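Local coordinates for putative uncharacterized protein (Pseudomonas phage 201phi2-1, PDB 3R4V), which is a tubulin-like phage protein of uncharacterised function that holds guanosine-5'-diphosphate in its nucleotide pocket, at residues A[8-14]-A[86-90]. Numbering follows the deposited sequence.
With GDP (guanosine-5'-diphosphate), chain B.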
ATOM      1  N   ILE A   8      -2.330   7.303  -6.502  1.00 19.29           N
ATOM      2  CA  ILE A   8      -2.032   6.269  -7.479  1.00 22.18           C
ATOM      3  C   ILE A   8      -2.551   4.915  -6.996  1.00 21.09           C
ATOM      4  O   ILE A   8      -2.273   4.515  -5.864  1.00 23.88           O
ATOM      5  CB  ILE A   8      -0.521   6.182  -7.684  1.00 20.00           C
ATOM      6  CG1 ILE A   8       0.002   7.513  -8.230  1.00 24.31           C
ATOM      7  CG2 ILE A   8      -0.171   5.017  -8.608  1.00 22.06           C
ATOM      8  CD1 ILE A   8       1.479   7.730  -8.000  1.00 21.13           C
ATOM      9  N   PHE A   9      -3.304   4.223  -7.852  1.00 23.10           N
ATOM     10  CA  PHE A   9      -3.903   2.929  -7.519  1.00 19.79           C
ATOM     11  C   PHE A   9      -3.496   1.907  -8.554  1.00 20.97           C
ATOM     12  O   PHE A   9      -3.484   2.201  -9.751  1.00 23.84           O
ATOM     13  CB  PHE A   9      -5.437   3.021  -7.511  1.00 19.22           C
ATOM     14  CG  PHE A   9      -5.964   3.947  -6.471  1.00 19.19           C
ATOM     15  CD1 PHE A   9      -6.262   3.476  -5.199  1.00 22.00           C
ATOM     16  CD2 PHE A   9      -6.087   5.298  -6.733  1.00 24.90           C
ATOM     17  CE1 PHE A   9      -6.713   4.336  -4.213  1.00 24.85           C
ATOM     18  CE2 PHE A   9      -6.544   6.164  -5.754  1.00 27.28           C
ATOM     19  CZ  PHE A   9      -6.857   5.681  -4.492  1.00 23.99           C
ATOM     20  N   ALA A  10      -3.190   0.697  -8.100  1.00 19.76           N
ATOM     21  CA  ALA A  10      -2.689  -0.333  -9.006  1.00 22.76           C
ATOM     22  C   ALA A  10      -3.332  -1.680  -8.739  1.00 16.75           C
ATOM     23  O   ALA A  10      -3.564  -2.054  -7.590  1.00 25.43           O
ATOM     24  CB  ALA A  10      -1.188  -0.449  -8.886  1.00 20.02           C
ATOM     25  N   GLY A  11      -3.621  -2.406  -9.821  1.00 22.63           N
ATOM     26  CA  GLY A  11      -4.168  -3.742  -9.716  1.00 20.80           C
ATOM     27  C   GLY A  11      -5.651  -3.681  -9.384  1.00 26.06           C
ATOM     28  O   GLY A  11      -6.203  -2.597  -9.173  1.00 24.29           O
ATOM     29  N   GLY A  12      -6.297  -4.840  -9.325  1.00 27.82           N
ATOM     30  CA  GLY A  12      -7.713  -4.900  -8.990  1.00 30.44           C
ATOM     31  C   GLY A  12      -8.103  -4.233  -7.682  1.00 29.32           C
ATOM     32  O   GLY A  12      -9.065  -3.458  -7.630  1.00 29.84           O
ATOM     33  N   THR A  13      -7.355  -4.521  -6.620  1.00 25.42           N
ATOM     34  CA  THR A  13      -7.678  -3.980  -5.310  1.00 26.97           C
ATOM     35  C   THR A  13      -7.595  -2.461  -5.332  1.00 27.34           C
ATOM     36  O   THR A  13      -8.473  -1.779  -4.798  1.00 25.20           O
ATOM     37  CB  THR A  13      -6.767  -4.546  -4.222  1.00 27.43           C
ATOM     38  OG1 THR A  13      -7.038  -5.939  -4.057  1.00 24.77           O
ATOM     39  CG2 THR A  13      -7.016  -3.841  -2.914  1.00 20.94           C
ATOM     40  N   GLY A  14      -6.548  -1.944  -5.967  1.00 28.58           N
ATOM     41  CA  GLY A  14      -6.393  -0.511  -6.152  1.00 29.78           C
ATOM     42  C   GLY A  14      -7.548   0.094  -6.936  1.00 28.54           C
ATOM     43  O   GLY A  14      -8.048   1.155  -6.579  1.00 28.24           O
ATOM     44  N   VAL A  86       0.059   5.892  -2.693  1.00 19.85           N
ATOM     45  CA  VAL A  86       0.028   4.718  -3.568  1.00 22.53           C
ATOM     46  C   VAL A  86      -0.767   3.585  -2.911  1.00 20.92           C
ATOM     47  O   VAL A  86      -0.635   3.363  -1.718  1.00 23.89           O
ATOM     48  CB  VAL A  86       1.428   4.198  -3.823  1.00 17.66           C
ATOM     49  CG1 VAL A  86       1.395   3.171  -4.961  1.00 19.07           C
ATOM     50  CG2 VAL A  86       2.363   5.345  -4.155  1.00 20.98           C
ATOM     51  N   CYS A  87      -1.571   2.861  -3.682  1.00 18.25           N
ATOM     52  CA  CYS A  87      -2.462   1.872  -3.085  1.00 15.03           C
ATOM     53  C   CYS A  87      -2.628   0.629  -3.953  1.00 18.87           C
ATOM     54  O   CYS A  87      -2.958   0.721  -5.130  1.00 19.32           O
ATOM     55  CB  CYS A  87      -3.838   2.511  -2.807  1.00 17.82           C
ATOM     56  SG  CYS A  87      -5.108   1.348  -2.231  1.00 21.05           S
ATOM     57  N   TYR A  88      -2.399  -0.534  -3.364  1.00 17.66           N
ATOM     58  CA  TYR A  88      -2.508  -1.783  -4.100  1.00 16.65           C
ATOM     59  C   TYR A  88      -2.488  -2.970  -3.148  1.00 20.52           C
ATOM     60  O   TYR A  88      -2.144  -2.823  -1.977  1.00 20.26           O
ATOM     61  CB  TYR A  88      -1.347  -1.892  -5.103  1.00 18.21           C
ATOM     62  CG  TYR A  88       0.025  -1.734  -4.468  1.00 17.57           C
ATOM     63  CD1 TYR A  88       0.747  -2.844  -4.069  1.00 13.46           C
ATOM     64  CD2 TYR A  88       0.599  -0.473  -4.287  1.00 16.59           C
ATOM     65  CE1 TYR A  88       2.027  -2.713  -3.488  1.00 15.86           C
ATOM     66  CE2 TYR A  88       1.875  -0.339  -3.712  1.00 18.81           C
ATOM     67  CZ  TYR A  88       2.567  -1.462  -3.321  1.00 18.49           C
ATOM     68  OH  TYR A  88       3.819  -1.342  -2.744  1.00 19.09           O
ATOM     69  N   SER A  89      -2.853  -4.148  -3.658  1.00 16.80           N
ATOM     70  CA  SER A  89      -2.725  -5.388  -2.912  1.00 15.19           C
ATOM     71  C   SER A  89      -1.312  -5.971  -3.019  1.00 19.03           C
ATOM     72  O   SER A  89      -0.719  -5.981  -4.099  1.00 19.62           O
ATOM     73  CB  SER A  89      -3.745  -6.426  -3.402  1.00 21.69           C
ATOM     74  OG  SER A  89      -3.674  -7.623  -2.623  1.00 24.27           O
ATOM     75  N   LEU A  90      -0.788  -6.476  -1.901  1.00 17.73           N
ATOM     76  CA  LEU A  90       0.498  -7.158  -1.895  1.00 15.41           C
ATOM     77  C   LEU A  90       0.400  -8.553  -2.490  1.00 18.89           C
ATOM     78  O   LEU A  90       1.425  -9.162  -2.795  1.00 17.75           O
ATOM     79  CB  LEU A  90       1.033  -7.309  -0.475  1.00 14.92           C
ATOM     80  CG  LEU A  90       1.220  -6.051   0.352  1.00 15.25           C
ATOM     81  CD1 LEU A  90       1.446  -6.431   1.802  1.00 16.68           C
ATOM     82  CD2 LEU A  90       2.401  -5.263  -0.220  1.00 15.81           C
TER
HETATM   83  PB  GDP B 400      -4.065  -7.881  -9.029  1.00 24.95           P
HETATM   84  O1B GDP B 400      -5.066  -7.255  -9.973  1.00 20.27           O
HETATM   85  O2B GDP B 400      -3.201  -6.784  -8.466  1.00 25.05           O
HETATM   86  O3B GDP B 400      -3.238  -8.932  -9.760  1.00 22.68           O
HETATM   87  O3A GDP B 400      -4.836  -8.653  -7.860  1.00 22.53           O
HETATM   88  PA  GDP B 400      -6.065  -8.089  -6.988  1.00 24.15           P
HETATM   89  O1A GDP B 400      -7.339  -7.918  -7.799  1.00 25.96           O
HETATM   90  O2A GDP B 400      -5.680  -6.823  -6.278  1.00 26.17           O
HETATM   91  O5' GDP B 400      -6.247  -9.293  -5.984  1.00 19.85           O
HETATM   92  C5' GDP B 400      -5.163  -9.768  -5.167  1.00 19.54           C
HETATM   93  C4' GDP B 400      -5.703 -10.403  -3.890  1.00 23.49           C
HETATM   94  O4' GDP B 400      -6.229  -9.382  -3.033  1.00 24.22           O
HETATM   95  C3' GDP B 400      -6.863 -11.355  -4.134  1.00 26.45           C
HETATM   96  O3' GDP B 400      -6.390 -12.690  -4.290  1.00 23.04           O
HETATM   97  C2' GDP B 400      -7.687 -11.221  -2.871  1.00 23.43           C
HETATM   98  O2' GDP B 400      -7.144 -12.038  -1.835  1.00 28.23           O
HETATM   99  C1' GDP B 400      -7.466  -9.793  -2.427  1.00 24.88           C
HETATM  100  N9  GDP B 400      -8.471  -8.854  -2.968  1.00 30.46           N
HETATM  101  C8  GDP B 400      -9.023  -8.851  -4.206  1.00 26.88           C
HETATM  102  N7  GDP B 400      -9.871  -7.801  -4.353  1.00 29.06           N
HETATM  103  C5  GDP B 400      -9.850  -7.094  -3.201  1.00 29.28           C
HETATM  104  C6  GDP B 400     -10.493  -5.868  -2.680  1.00 27.17           C
HETATM  105  O6  GDP B 400     -11.292  -5.218  -3.384  1.00 32.05           O
HETATM  106  N1  GDP B 400     -10.191  -5.483  -1.426  1.00 25.03           N
HETATM  107  C2  GDP B 400      -9.327  -6.172  -0.647  1.00 25.30           C
HETATM  108  N2  GDP B 400      -9.048  -5.736   0.609  1.00 25.78           N
HETATM  109  N3  GDP B 400      -8.701  -7.297  -1.065  1.00 23.60           N
HETATM  110  C4  GDP B 400      -8.919  -7.789  -2.306  1.00 31.18           C
HETATM  111  O   HOH W   1      -3.804  -4.550  -6.331  1.00 21.21           O
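F9 and C87 are neighbours on adjacent parallel strands, their side chains on the same face of the sheet; the strand axes approach to 4.7 Å with 13° between their directions. Two backbone hydrogen bonds bracket C87: its N reaches I8 O at 2.8 Å, with a bent N-H...O angle of 132°, and its O accepts the straighter bond from A10 N at 3.0 Å. CA-H...O contacts from V86 to I8 O and from F9 to C87 O supplement them.

Apolar packing occupies both faces of the sheet. On the face of F9, the ring meets C87 obliquely, F9 CD1 lying 3.5 Å from C87 CB. SG, anti to the backbone N of C87 (chi1 174°), approaches the same CD1-CE1 side, a Cys sulfur-aromatic contact. On the other face I8 CG2 and V86 CG1 touch loosely, and L106 of helix 95-108 packs on both residues.

Beyond A10 the strands part, and a water takes over the link: it lies within hydrogen-bonding distance of A10 O and GDP O2A and accepts from S89 N at 2.9 Å. That phosphate oxygen is gripped by T13 twice, through N and through OG1 (2.7 Å), while G12 N binds GDP O1B in a nearly linear bond. T13 OG1 also rests against S89 CB. S89 OG, extended anti to its backbone N, bonds to the ribose O4' of GDP and to G91 N.

Two parallel strand ends, with the glycine-rich junction A10-G14 where strand 6-10 passes into helix 11-18, thus form part of the nucleotide pocket, as in the Rossmann-like nucleotide-binding domain of the tubulin/FtsZ superfamily.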